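Local structure of putative lipoprotein (3OQQ) at residues 121-126 with 322-327; 160-165 with 172-177. The protein is a putative extracellular lipoprotein of Bacteroides ovatus, of unknown function, that binds several calcium ions. All blocks are in the same frame, centred on the assembly; numbering follows the deposited sequence.

Contact 1 of 2, residues 121-126 with 322-327; sequences LFYHNT and AFRELI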
ATOM      1  N   LEU A 121      -6.560 -19.018  -0.305  1.00 30.04           N
ATOM      2  CA  LEU A 121      -7.227 -17.757  -0.602  1.00 29.03           C
ATOM      3  C   LEU A 121      -6.276 -16.611  -0.202  1.00 31.40           C
ATOM      4  O   LEU A 121      -5.591 -16.706   0.818  1.00 29.32           O
ATOM      5  CB  LEU A 121      -8.584 -17.678   0.146  1.00 29.33           C
ATOM      6  CG  LEU A 121      -9.422 -16.395  -0.026  1.00 33.29           C
ATOM      7  CD1 LEU A 121     -10.892 -16.704  -0.077  1.00 34.09           C
ATOM      8  CD2 LEU A 121      -9.170 -15.428   1.096  1.00 34.83           C
ATOM      9  N   PHE A 122      -6.214 -15.554  -1.018  1.00 27.57           N
ATOM     10  CA  PHE A 122      -5.380 -14.407  -0.675  1.00 26.17           C
ATOM     11  C   PHE A 122      -6.100 -13.127  -1.011  1.00 30.60           C
ATOM     12  O   PHE A 122      -6.788 -13.054  -2.032  1.00 31.17           O
ATOM     13  CB  PHE A 122      -3.972 -14.457  -1.313  1.00 26.25           C
ATOM     14  CG  PHE A 122      -3.858 -14.390  -2.823  1.00 26.13           C
ATOM     15  CD1 PHE A 122      -3.924 -15.546  -3.594  1.00 29.79           C
ATOM     16  CD2 PHE A 122      -3.613 -13.179  -3.465  1.00 25.56           C
ATOM     17  CE1 PHE A 122      -3.792 -15.489  -4.993  1.00 30.34           C
ATOM     18  CE2 PHE A 122      -3.470 -13.117  -4.856  1.00 28.09           C
ATOM     19  CZ  PHE A 122      -3.558 -14.272  -5.615  1.00 27.69           C
ATOM     20  N   TYR A 123      -6.016 -12.151  -0.098  1.00 26.00           N
ATOM     21  CA  TYR A 123      -6.567 -10.817  -0.274  1.00 25.62           C
ATOM     22  C   TYR A 123      -5.482  -9.947  -0.890  1.00 27.17           C
ATOM     23  O   TYR A 123      -4.298 -10.191  -0.643  1.00 26.56           O
ATOM     24  CB  TYR A 123      -7.031 -10.250   1.064  1.00 28.27           C
ATOM     25  CG  TYR A 123      -8.269 -10.915   1.601  1.00 32.12           C
ATOM     26  CD1 TYR A 123      -9.536 -10.539   1.157  1.00 35.61           C
ATOM     27  CD2 TYR A 123      -8.185 -11.901   2.579  1.00 32.86           C
ATOM     28  CE1 TYR A 123     -10.688 -11.153   1.653  1.00 39.78           C
ATOM     29  CE2 TYR A 123      -9.331 -12.514   3.090  1.00 34.40           C
ATOM     30  CZ  TYR A 123     -10.580 -12.142   2.618  1.00 44.17           C
ATOM     31  OH  TYR A 123     -11.709 -12.744   3.118  1.00 48.56           O
ATOM     32  N   HIS A 124      -5.858  -8.954  -1.692  1.00 22.17           N
ATOM     33  CA  HIS A 124      -4.858  -8.115  -2.332  1.00 21.47           C
ATOM     34  C   HIS A 124      -5.274  -6.656  -2.307  1.00 27.27           C
ATOM     35  O   HIS A 124      -6.411  -6.327  -2.692  1.00 26.14           O
ATOM     36  CB  HIS A 124      -4.613  -8.579  -3.806  1.00 22.35           C
ATOM     37  CG  HIS A 124      -3.616  -7.747  -4.567  1.00 25.19           C
ATOM     38  ND1 HIS A 124      -3.938  -7.170  -5.775  1.00 27.34           N
ATOM     39  CD2 HIS A 124      -2.324  -7.452  -4.271  1.00 26.78           C
ATOM     40  CE1 HIS A 124      -2.841  -6.542  -6.180  1.00 26.54           C
ATOM     41  NE2 HIS A 124      -1.841  -6.697  -5.310  1.00 26.64           N
ATOM     42  N   ASN A 125      -4.341  -5.772  -1.868  1.00 23.75           N
ATOM     43  CA  ASN A 125      -4.560  -4.319  -1.891  1.00 23.21           C
ATOM     44  C   ASN A 125      -3.265  -3.615  -2.336  1.00 26.53           C
ATOM     45  O   ASN A 125      -2.178  -3.913  -1.832  1.00 24.61           O
ATOM     46  CB  ASN A 125      -5.065  -3.785  -0.536  1.00 21.26           C
ATOM     47  CG  ASN A 125      -5.319  -2.300  -0.525  1.00 33.88           C
ATOM     48  OD1 ASN A 125      -4.658  -1.537   0.189  1.00 30.72           O
ATOM     49  ND2 ASN A 125      -6.264  -1.841  -1.333  1.00 30.05           N
ATOM     50  N   THR A 126      -3.387  -2.713  -3.306  1.00 23.13           N
ATOM     51  CA  THR A 126      -2.241  -1.974  -3.856  1.00 21.43           C
ATOM     52  C   THR A 126      -2.656  -0.512  -4.090  1.00 24.02           C
ATOM     53  O   THR A 126      -3.841  -0.214  -4.226  1.00 23.20           O
ATOM     54  CB  THR A 126      -1.674  -2.673  -5.128  1.00 24.40           C
ATOM     55  OG1 THR A 126      -0.505  -1.985  -5.575  1.00 21.41           O
ATOM     56  CG2 THR A 126      -2.693  -2.797  -6.274  1.00 20.63           C
ATOM     57  N   ALA A 322      -6.576  -9.756  12.650  1.00 29.18           N
ATOM     58  CA  ALA A 322      -5.455  -8.799  12.567  1.00 28.27           C
ATOM     59  C   ALA A 322      -4.791  -8.818  11.173  1.00 31.40           C
ATOM     60  O   ALA A 322      -4.508  -7.756  10.630  1.00 30.91           O
ATOM     61  CB  ALA A 322      -4.426  -9.115  13.629  1.00 28.97           C
ATOM     62  N   PHE A 323      -4.559 -10.023  10.591  1.00 27.38           N
ATOM     63  CA  PHE A 323      -4.006 -10.139   9.231  1.00 26.61           C
ATOM     64  C   PHE A 323      -5.017  -9.643   8.205  1.00 30.59           C
ATOM     65  O   PHE A 323      -4.642  -8.918   7.293  1.00 30.63           O
ATOM     66  CB  PHE A 323      -3.597 -11.584   8.896  1.00 27.21           C
ATOM     67  CG  PHE A 323      -2.238 -11.961   9.420  1.00 26.89           C
ATOM     68  CD1 PHE A 323      -1.093 -11.725   8.663  1.00 27.93           C
ATOM     69  CD2 PHE A 323      -2.098 -12.571  10.667  1.00 27.96           C
ATOM     70  CE1 PHE A 323       0.167 -12.075   9.149  1.00 28.46           C
ATOM     71  CE2 PHE A 323      -0.832 -12.922  11.151  1.00 28.99           C
ATOM     72  CZ  PHE A 323       0.292 -12.646  10.398  1.00 26.49           C
ATOM     73  N   ARG A 324      -6.295 -10.006   8.377  1.00 28.41           N
ATOM     74  CA  ARG A 324      -7.364  -9.645   7.428  1.00 28.10           C
ATOM     75  C   ARG A 324      -7.652  -8.146   7.387  1.00 31.42           C
ATOM     76  O   ARG A 324      -7.771  -7.582   6.296  1.00 31.92           O
ATOM     77  CB  ARG A 324      -8.652 -10.393   7.745  1.00 27.81           C
ATOM     78  CG  ARG A 324      -8.717 -11.791   7.161  1.00 40.22           C
ATOM     79  CD  ARG A 324     -10.060 -12.415   7.496  1.00 48.19           C
ATOM     80  NE  ARG A 324     -10.103 -13.827   7.133  1.00 51.80           N
ATOM     81  CZ  ARG A 324     -11.014 -14.687   7.571  1.00 65.29           C
ATOM     82  NH1 ARG A 324     -11.969 -14.289   8.402  1.00 55.24           N
ATOM     83  NH2 ARG A 324     -10.974 -15.956   7.185  1.00 52.56           N
ATOM     84  N   GLU A 325      -7.746  -7.509   8.567  1.00 27.24           N
ATOM     85  CA  GLU A 325      -8.033  -6.086   8.734  1.00 26.49           C
ATOM     86  C   GLU A 325      -6.944  -5.197   8.141  1.00 28.93           C
ATOM     87  O   GLU A 325      -7.224  -4.031   7.874  1.00 29.41           O
ATOM     88  CB  GLU A 325      -8.250  -5.749  10.222  1.00 28.75           C
ATOM     89  CG  GLU A 325      -9.657  -6.066  10.693  1.00 42.12           C
ATOM     90  CD  GLU A 325     -10.692  -5.075  10.206  1.00 60.63           C
ATOM     91  OE1 GLU A 325     -10.844  -4.005  10.843  1.00 52.44           O
ATOM     92  OE2 GLU A 325     -11.317  -5.347   9.156  1.00 62.09           O
ATOM     93  N   LEU A 326      -5.723  -5.715   7.899  1.00 24.19           N
ATOM     94  CA  LEU A 326      -4.697  -4.883   7.249  1.00 24.17           C
ATOM     95  C   LEU A 326      -5.074  -4.607   5.789  1.00 32.21           C
ATOM     96  O   LEU A 326      -4.699  -3.564   5.245  1.00 32.55           O
ATOM     97  CB  LEU A 326      -3.280  -5.503   7.331  1.00 23.66           C
ATOM     98  CG  LEU A 326      -2.714  -5.610   8.740  1.00 27.97           C
ATOM     99  CD1 LEU A 326      -1.479  -6.460   8.757  1.00 27.11           C
ATOM    100  CD2 LEU A 326      -2.424  -4.236   9.322  1.00 30.61           C
ATOM    101  N   ILE A 327      -5.802  -5.535   5.142  1.00 30.77           N
ATOM    102  CA  ILE A 327      -6.255  -5.328   3.761  1.00 30.84           C
ATOM    103  C   ILE A 327      -7.636  -4.672   3.766  1.00 36.59           C
ATOM    104  O   ILE A 327      -7.884  -3.747   2.978  1.00 35.74           O
ATOM    105  CB  ILE A 327      -6.271  -6.648   2.945  1.00 34.13           C
ATOM    106  CG1 ILE A 327      -4.845  -7.210   2.744  1.00 33.93           C
ATOM    107  CG2 ILE A 327      -7.074  -6.499   1.599  1.00 34.88           C
ATOM    108  CD1 ILE A 327      -4.301  -7.132   1.375  1.00 42.54           C
TER
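Asn125 and Ile327 bring the backbones closest, their CA atoms 6.0 Å apart, where strand 122-126 runs past helix 322-327. The two short axes come within 8.9 Å of each other at 36°, with their N-to-C directions roughly aligned. Ile327 carries most of the contact. Its CG2 lies against Tyr123 CB at 3.8 Å and also reaches Asn125 CB, so that it sits between two alternate residues of the strand. The longer branch is directed by CG1 lying anti to the carbonyl carbon (chi1 -66°), and brings CD1 down onto the backbone between them, 3.5 Å from Asn125 N and 3.7 Å from Tyr123 O. One turn earlier, Arg324 crosses the Tyr123 ring at a slant, its CG 4.2 Å from Tyr123 CE2 and its guanidinium plane turned 68° from the ring. This is contact with the aliphatic stem; the charged end forms a salt bridge with Glu160 on the adjoining strand. Asn125 likewise gives the helix its CB, while its OD1 is hydrogen-bonded to Tyr154 and Gln333. Trimming the Ile327 side chain to an alanine is likely to open a gap over the strand between Tyr123 and Asn125, because the CG2 and CD1 contacts go with the removed atoms. The strand itself is held by backbone bonds to Val158 and Leu156 on one neighbour and to Leu37 and Gly39 on another. The helix thus offers mainly carbon, to side-chain CB atoms and to the strand backbone, while the polar ends of Arg324 and Asn125 find partners on other strands.

Contact 2 of 2, residues 160-165 with 172-177; sequences ECHSQQ and GKEELL. With CA (calcium ion), chain E.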
ATOM      1  N   GLU A 160      -4.175 -16.895   3.299  1.00 31.64           N
ATOM      2  CA  GLU A 160      -4.661 -17.757   4.359  1.00 32.59           C
ATOM      3  C   GLU A 160      -4.115 -19.158   4.095  1.00 38.56           C
ATOM      4  O   GLU A 160      -4.690 -19.901   3.294  1.00 40.10           O
ATOM      5  CB  GLU A 160      -6.189 -17.702   4.445  1.00 33.78           C
ATOM      6  CG  GLU A 160      -6.678 -16.325   4.863  1.00 32.16           C
ATOM      7  CD  GLU A 160      -8.175 -16.154   4.986  1.00 39.39           C
ATOM      8  OE1 GLU A 160      -8.907 -17.164   4.944  1.00 34.16           O
ATOM      9  OE2 GLU A 160      -8.620 -15.006   5.187  1.00 35.06           O
ATOM     10  N   CYS A 161      -2.941 -19.478   4.684  1.00 36.08           N
ATOM     11  CA  CYS A 161      -2.277 -20.785   4.530  1.00 38.11           C
ATOM     12  C   CYS A 161      -3.012 -21.824   5.394  1.00 44.85           C
ATOM     13  O   CYS A 161      -2.516 -22.275   6.437  1.00 44.18           O
ATOM     14  CB  CYS A 161      -0.790 -20.714   4.867  1.00 38.77           C
ATOM     15  SG  CYS A 161       0.155 -19.551   3.853  1.00 42.05           S
ATOM     16  N   HIS A 162      -4.238 -22.140   4.963  1.00 42.60           N
ATOM     17  CA  HIS A 162      -5.156 -23.060   5.614  1.00 43.48           C
ATOM     18  C   HIS A 162      -5.269 -24.317   4.765  1.00 50.44           C
ATOM     19  O   HIS A 162      -5.209 -24.226   3.535  1.00 50.84           O
ATOM     20  CB  HIS A 162      -6.541 -22.391   5.785  1.00 43.45           C
ATOM     21  CG  HIS A 162      -6.541 -21.094   6.553  1.00 45.18           C
ATOM     22  ND1 HIS A 162      -7.693 -20.329   6.664  1.00 46.15           N
ATOM     23  CD2 HIS A 162      -5.546 -20.482   7.246  1.00 45.44           C
ATOM     24  CE1 HIS A 162      -7.360 -19.276   7.392  1.00 44.39           C
ATOM     25  NE2 HIS A 162      -6.076 -19.316   7.756  1.00 44.36           N
ATOM     26  N   SER A 163      -5.454 -25.485   5.399  1.00 47.44           N
ATOM     27  CA  SER A 163      -5.582 -26.747   4.656  1.00 48.04           C
ATOM     28  C   SER A 163      -6.862 -26.791   3.774  1.00 49.54           C
ATOM     29  O   SER A 163      -6.893 -27.500   2.765  1.00 49.11           O
ATOM     30  CB  SER A 163      -5.576 -27.928   5.619  1.00 53.64           C
ATOM     31  OG  SER A 163      -5.401 -29.146   4.914  1.00 67.50           O
ATOM     32  N   GLN A 164      -7.900 -26.028   4.164  1.00 44.46           N
ATOM     33  CA  GLN A 164      -9.197 -25.961   3.494  1.00 43.76           C
ATOM     34  C   GLN A 164      -9.866 -24.600   3.744  1.00 46.94           C
ATOM     35  O   GLN A 164      -9.800 -24.064   4.861  1.00 46.19           O
ATOM     36  CB  GLN A 164     -10.097 -27.112   4.006  1.00 45.83           C
ATOM     37  CG  GLN A 164     -11.455 -27.265   3.306  1.00 55.35           C
ATOM     38  CD  GLN A 164     -11.423 -27.595   1.822  1.00 60.28           C
ATOM     39  OE1 GLN A 164     -10.615 -28.390   1.329  1.00 47.47           O
ATOM     40  NE2 GLN A 164     -12.380 -27.062   1.094  1.00 54.58           N
ATOM     41  N   GLN A 165     -10.529 -24.063   2.710  1.00 41.96           N
ATOM     42  CA  GLN A 165     -11.245 -22.794   2.805  1.00 41.79           C
ATOM     43  C   GLN A 165     -12.634 -22.991   3.436  1.00 50.18           C
ATOM     44  O   GLN A 165     -13.129 -24.119   3.489  1.00 51.15           O
ATOM     45  CB  GLN A 165     -11.370 -22.145   1.412  1.00 41.74           C
ATOM     46  CG  GLN A 165     -10.025 -21.741   0.815  1.00 37.88           C
ATOM     47  CD  GLN A 165     -10.147 -20.941  -0.456  1.00 46.23           C
ATOM     48  OE1 GLN A 165     -11.073 -20.148  -0.631  1.00 39.81           O
ATOM     49  NE2 GLN A 165      -9.157 -21.068  -1.334  1.00 31.94           N
ATOM     50  N   GLY A 172      -3.721 -23.934  10.736  1.00 49.11           N
ATOM     51  CA  GLY A 172      -2.761 -23.396   9.777  1.00 46.67           C
ATOM     52  C   GLY A 172      -2.183 -22.057  10.197  1.00 46.60           C
ATOM     53  O   GLY A 172      -1.913 -21.832  11.385  1.00 46.34           O
ATOM     54  N   LYS A 173      -2.008 -21.148   9.228  1.00 38.86           N
ATOM     55  CA  LYS A 173      -1.466 -19.812   9.507  1.00 36.26           C
ATOM     56  C   LYS A 173      -1.774 -18.840   8.385  1.00 37.66           C
ATOM     57  O   LYS A 173      -2.308 -19.234   7.350  1.00 37.05           O
ATOM     58  CB  LYS A 173       0.055 -19.855   9.770  1.00 37.48           C
ATOM     59  CG  LYS A 173       0.914 -20.369   8.620  1.00 47.80           C
ATOM     60  CD  LYS A 173       2.205 -20.946   9.162  1.00 55.36           C
ATOM     61  CE  LYS A 173       3.156 -21.339   8.067  1.00 70.12           C
ATOM     62  NZ  LYS A 173       4.493 -21.695   8.613  1.00 81.86           N
ATOM     63  N   GLU A 174      -1.453 -17.554   8.617  1.00 31.85           N
ATOM     64  CA  GLU A 174      -1.581 -16.460   7.658  1.00 29.01           C
ATOM     65  C   GLU A 174      -0.204 -15.980   7.331  1.00 31.18           C
ATOM     66  O   GLU A 174       0.722 -16.098   8.144  1.00 29.35           O
ATOM     67  CB  GLU A 174      -2.410 -15.288   8.213  1.00 29.35           C
ATOM     68  CG  GLU A 174      -3.853 -15.572   8.541  1.00 34.50           C
ATOM     69  CD  GLU A 174      -4.077 -16.539   9.684  1.00 56.80           C
ATOM     70  OE1 GLU A 174      -3.570 -16.286  10.801  1.00 49.38           O
ATOM     71  OE2 GLU A 174      -4.744 -17.571   9.450  1.00 55.61           O
ATOM     72  N   GLU A 175      -0.074 -15.428   6.149  1.00 26.86           N
ATOM     73  CA  GLU A 175       1.139 -14.812   5.656  1.00 25.81           C
ATOM     74  C   GLU A 175       0.778 -13.475   5.125  1.00 29.56           C
ATOM     75  O   GLU A 175      -0.331 -13.282   4.639  1.00 29.57           O
ATOM     76  CB  GLU A 175       1.777 -15.650   4.558  1.00 27.16           C
ATOM     77  CG  GLU A 175       2.840 -16.593   5.060  1.00 38.17           C
ATOM     78  CD  GLU A 175       3.618 -17.226   3.931  1.00 59.87           C
ATOM     79  OE1 GLU A 175       3.912 -16.520   2.934  1.00 45.38           O
ATOM     80  OE2 GLU A 175       3.949 -18.428   4.055  1.00 57.29           O
ATOM     81  N   LEU A 176       1.704 -12.560   5.223  1.00 25.11           N
ATOM     82  CA  LEU A 176       1.584 -11.210   4.715  1.00 24.29           C
ATOM     83  C   LEU A 176       2.792 -10.961   3.854  1.00 26.68           C
ATOM     84  O   LEU A 176       3.913 -11.228   4.289  1.00 25.49           O
ATOM     85  CB  LEU A 176       1.511 -10.205   5.883  1.00 24.50           C
ATOM     86  CG  LEU A 176       1.251  -8.759   5.515  1.00 30.26           C
ATOM     87  CD1 LEU A 176       0.279  -8.176   6.442  1.00 32.34           C
ATOM     88  CD2 LEU A 176       2.534  -7.924   5.525  1.00 33.28           C
ATOM     89  N   LEU A 177       2.566 -10.528   2.620  1.00 21.48           N
ATOM     90  CA  LEU A 177       3.629 -10.118   1.722  1.00 21.30           C
ATOM     91  C   LEU A 177       3.407  -8.642   1.378  1.00 26.64           C
ATOM     92  O   LEU A 177       2.378  -8.291   0.769  1.00 26.10           O
ATOM     93  CB  LEU A 177       3.711 -10.989   0.451  1.00 21.70           C
ATOM     94  CG  LEU A 177       4.890 -10.711  -0.496  1.00 25.38           C
ATOM     95  CD1 LEU A 177       6.206 -11.173   0.138  1.00 25.37           C
ATOM     96  CD2 LEU A 177       4.693 -11.446  -1.827  1.00 25.82           C
TER
HETATM   97 CA    CA E 460      -9.584 -29.489  -0.524  1.00 49.25          CA
HETATM   98  O   HOH W   1      -8.124 -27.358   0.071  1.00 40.32           O
HETATM   99  O   HOH W   2      -7.898 -30.582  -1.370  1.00 37.90           O
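His162, just beyond strand 160-161, reaches back to Glu174 near the loop end of a beta hairpin. From its CB, CG lies anti to the carbonyl carbon (chi1 -57°), which puts one face of the ring against Glu160 CB, 3.5 Å from the ring plane and over its centre. CD2 passes 3.5 Å from Lys173 O near the ring plane. At the tip, NE2 donates a nearly straight bond of 2.8 Å to Glu174 OE2, in the plane of the imidazole, although ring and carboxylate are turned 79° apart. A second grip on OE2 comes from Arg316, which would probably favour a charged carboxylate. In the backbone, Lys173 N binds Cys161 O at 3.1 Å, whereas the return bond from Cys161 N to Lys173 O is weak, bent to 117°. Cys161 centres an inverse gamma turn, and the chain then leads to Gln164, whose OE1 binds a calcium ion at 2.4 Å with Asn114 and Asp117. A water on that ion lies within hydrogen-bonding distance of Ser163 O. The hairpin of strands 150-161 and 173-184 has helix 314-328 against the Glu160 and Glu174 face, through Phe323 and Leu320, while strand 298-307 pairs with the other edge of 173-184.

From the N terminus the chain enters contact 1 on strand 122-131, turns into strand 150-161 beside it, and reaches contact 2 where that strand ends. The connection 162-172 closes the hairpin there and returns along strand 173-184. Contact 1 closes only much later, when helix 314-328 comes back after 195 intervening residues, so the small loop of contact 2 is nested inside the large one. The centres lie 11 Å apart and the two are joined directly: Leu121 O and Glu160 N, 2.9 Å apart, probably form a backbone hydrogen bond, and Leu326 packs on Leu176. Together they tie the helix to three successive antiparallel strands.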